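Protein yojF (Bacillus subtilis, PDB 1NJH) is of unknown function, a small DUF1806-family protein built mainly of antiparallel beta strands with one short helix. Local coordinates at residues A14-Y19 with V70-E75. Residues are numbered along the deposited sequence; the frame is centred on the assembly and turned at random. Where two conformers were deposited one is given.
Sequences ASLERY and VGLKTE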
loop_
_atom_site.group_PDB
_atom_site.type_symbol
_atom_site.label_atom_id
_atom_site.label_comp_id
_atom_site.label_asym_id
_atom_site.label_seq_id
_atom_site.Cartn_x
_atom_site.Cartn_y
_atom_site.Cartn_z
ATOM N N ALA A 14 20.506 -4.575 -7.207
ATOM C CA ALA A 14 21.064 -5.889 -6.916
ATOM C C ALA A 14 20.316 -6.540 -5.755
ATOM O O ALA A 14 20.091 -7.747 -5.745
ATOM C CB ALA A 14 22.548 -5.765 -6.580
ATOM N N SER A 15 19.929 -5.734 -4.774
ATOM C CA SER A 15 19.208 -6.248 -3.613
ATOM C C SER A 15 17.791 -6.701 -3.987
ATOM O O SER A 15 17.299 -7.722 -3.496
ATOM C CB SER A 15 19.142 -5.171 -2.526
ATOM O OG SER A 15 18.509 -5.665 -1.356
ATOM N N LEU A 16 17.134 -5.944 -4.861
ATOM C CA LEU A 16 15.785 -6.303 -5.283
ATOM C C LEU A 16 15.788 -7.639 -6.018
ATOM O O LEU A 16 14.949 -8.497 -5.762
ATOM C CB LEU A 16 15.183 -5.218 -6.186
ATOM C CG LEU A 16 14.866 -3.845 -5.577
ATOM C CD1 LEU A 16 14.545 -2.847 -6.702
ATOM C CD2 LEU A 16 13.672 -3.930 -4.622
ATOM N N GLU A 17 16.737 -7.825 -6.931
ATOM C CA GLU A 17 16.806 -9.067 -7.692
ATOM C C GLU A 17 17.076 -10.252 -6.770
ATOM O O GLU A 17 16.722 -11.389 -7.075
ATOM C CB GLU A 17 17.890 -8.938 -8.770
ATOM C CG GLU A 17 17.680 -7.681 -9.587
ATOM C CD GLU A 17 18.728 -7.439 -10.648
ATOM O OE1 GLU A 17 19.903 -7.810 -10.433
ATOM O OE2 GLU A 17 18.376 -6.842 -11.688
ATOM N N ARG A 18 17.690 -9.964 -5.630
ATOM C CA ARG A 18 18.010 -10.981 -4.640
ATOM C C ARG A 18 16.743 -11.655 -4.108
ATOM O O ARG A 18 16.701 -12.875 -3.943
ATOM C CB ARG A 18 18.767 -10.330 -3.482
ATOM C CG ARG A 18 19.247 -11.277 -2.397
ATOM C CD ARG A 18 19.660 -10.484 -1.165
ATOM N NE ARG A 18 20.524 -9.356 -1.511
ATOM C CZ ARG A 18 20.835 -8.367 -0.679
ATOM N NH1 ARG A 18 20.354 -8.359 0.556
ATOM N NH2 ARG A 18 21.623 -7.381 -1.086
ATOM N N TYR A 19 15.709 -10.854 -3.859
ATOM C CA TYR A 19 14.447 -11.356 -3.313
ATOM C C TYR A 19 13.426 -11.777 -4.362
ATOM O O TYR A 19 12.322 -12.186 -4.013
ATOM C CB TYR A 19 13.778 -10.298 -2.424
ATOM C CG TYR A 19 14.614 -9.800 -1.277
ATOM C CD1 TYR A 19 14.743 -10.537 -0.102
ATOM C CD2 TYR A 19 15.288 -8.585 -1.371
ATOM C CE1 TYR A 19 15.530 -10.065 0.957
ATOM C CE2 TYR A 19 16.072 -8.111 -0.330
ATOM C CZ TYR A 19 16.191 -8.855 0.829
ATOM O OH TYR A 19 16.996 -8.382 1.840
ATOM N N VAL A 70 10.467 2.562 -7.163
ATOM C CA VAL A 70 10.655 1.133 -7.274
ATOM C C VAL A 70 9.347 0.481 -7.688
ATOM O O VAL A 70 8.303 0.809 -7.151
ATOM C CB VAL A 70 11.113 0.530 -5.903
ATOM C CG1 VAL A 70 11.058 -0.977 -5.958
ATOM C CG2 VAL A 70 12.543 0.984 -5.579
ATOM N N GLY A 71 9.438 -0.422 -8.663
ATOM C CA GLY A 71 8.296 -1.173 -9.151
ATOM C C GLY A 71 8.603 -2.657 -9.063
ATOM O O GLY A 71 9.685 -3.126 -9.460
ATOM N N LEU A 72 7.648 -3.415 -8.534
ATOM C CA LEU A 72 7.804 -4.864 -8.400
ATOM C C LEU A 72 6.621 -5.494 -9.106
ATOM O O LEU A 72 5.486 -5.141 -8.806
ATOM C CB LEU A 72 7.748 -5.262 -6.912
ATOM C CG LEU A 72 8.656 -4.537 -5.917
ATOM C CD1 LEU A 72 8.383 -5.085 -4.507
ATOM C CD2 LEU A 72 10.123 -4.752 -6.307
ATOM N N LYS A 73 6.861 -6.423 -10.031
ATOM C CA LYS A 73 5.761 -7.090 -10.721
ATOM C C LYS A 73 5.493 -8.401 -10.000
ATOM O O LYS A 73 6.327 -9.315 -10.034
ATOM C CB LYS A 73 6.117 -7.390 -12.186
ATOM C CG LYS A 73 4.960 -8.008 -12.953
ATOM C CD LYS A 73 3.862 -6.988 -13.221
ATOM C CE LYS A 73 2.600 -7.635 -13.787
ATOM N NZ LYS A 73 1.754 -8.363 -12.781
ATOM N N THR A 74 4.334 -8.499 -9.356
ATOM C CA THR A 74 3.996 -9.698 -8.602
ATOM C C THR A 74 3.266 -10.699 -9.477
ATOM O O THR A 74 3.027 -10.457 -10.678
ATOM C CB THR A 74 3.102 -9.365 -7.376
ATOM O OG1 THR A 74 1.844 -8.860 -7.840
ATOM C CG2 THR A 74 3.765 -8.319 -6.483
ATOM N N GLU A 75 2.911 -11.822 -8.858
ATOM C CA GLU A 75 2.205 -12.905 -9.519
ATOM C C GLU A 75 1.118 -12.366 -10.441
ATOM O O GLU A 75 1.099 -12.674 -11.627
ATOM C CB GLU A 75 1.611 -13.847 -8.466
ATOM C CG GLU A 75 2.675 -14.543 -7.613
ATOM C CD GLU A 75 2.092 -15.434 -6.527
ATOM O OE1 GLU A 75 1.484 -14.903 -5.572
ATOM O OE2 GLU A 75 2.246 -16.671 -6.627
#
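L16 meets V70 and L72 through methyl groups alone, and no flat group lies between them. The flat groups lie beside the contact, on R18 and Y19. Y19 turns one ring face to R18, whose CD stands 4.3 Å above the ring plane, toward the rim. S15 OG lies over one face of the R18 guanidinium, also near its rim; this position is less certain, because R18 has two conformers. Y19 OH is hydrogen-bonded to N93 O.

The contact itself is small, burying 103 Å² in total. L16 points from the helix toward the strand. Its CD1 meets V70 CG1 at 4.0 Å, and these two side chains approach tip to tip. V70 CG1 takes this place because it is anti to the backbone N (chi1 169°). The other branch, L16 CD2, reaches L72 CD2 at 4.0 Å. Here the two leucines run at about a right angle to each other. No hydrogen bond joins the segments. L16 O is hydrogen-bonded to Y57 OH, which lies on strand 45-63.

All three touching residues are buried. Strand 68-74 pairs with 45-63 and 78-89, and the strand pairings close a barrel-like ring. L16 also touches A60, L95 and I112 from three other strands, so helix 9-18 sends this leucine into the core enclosed by the curled sheet.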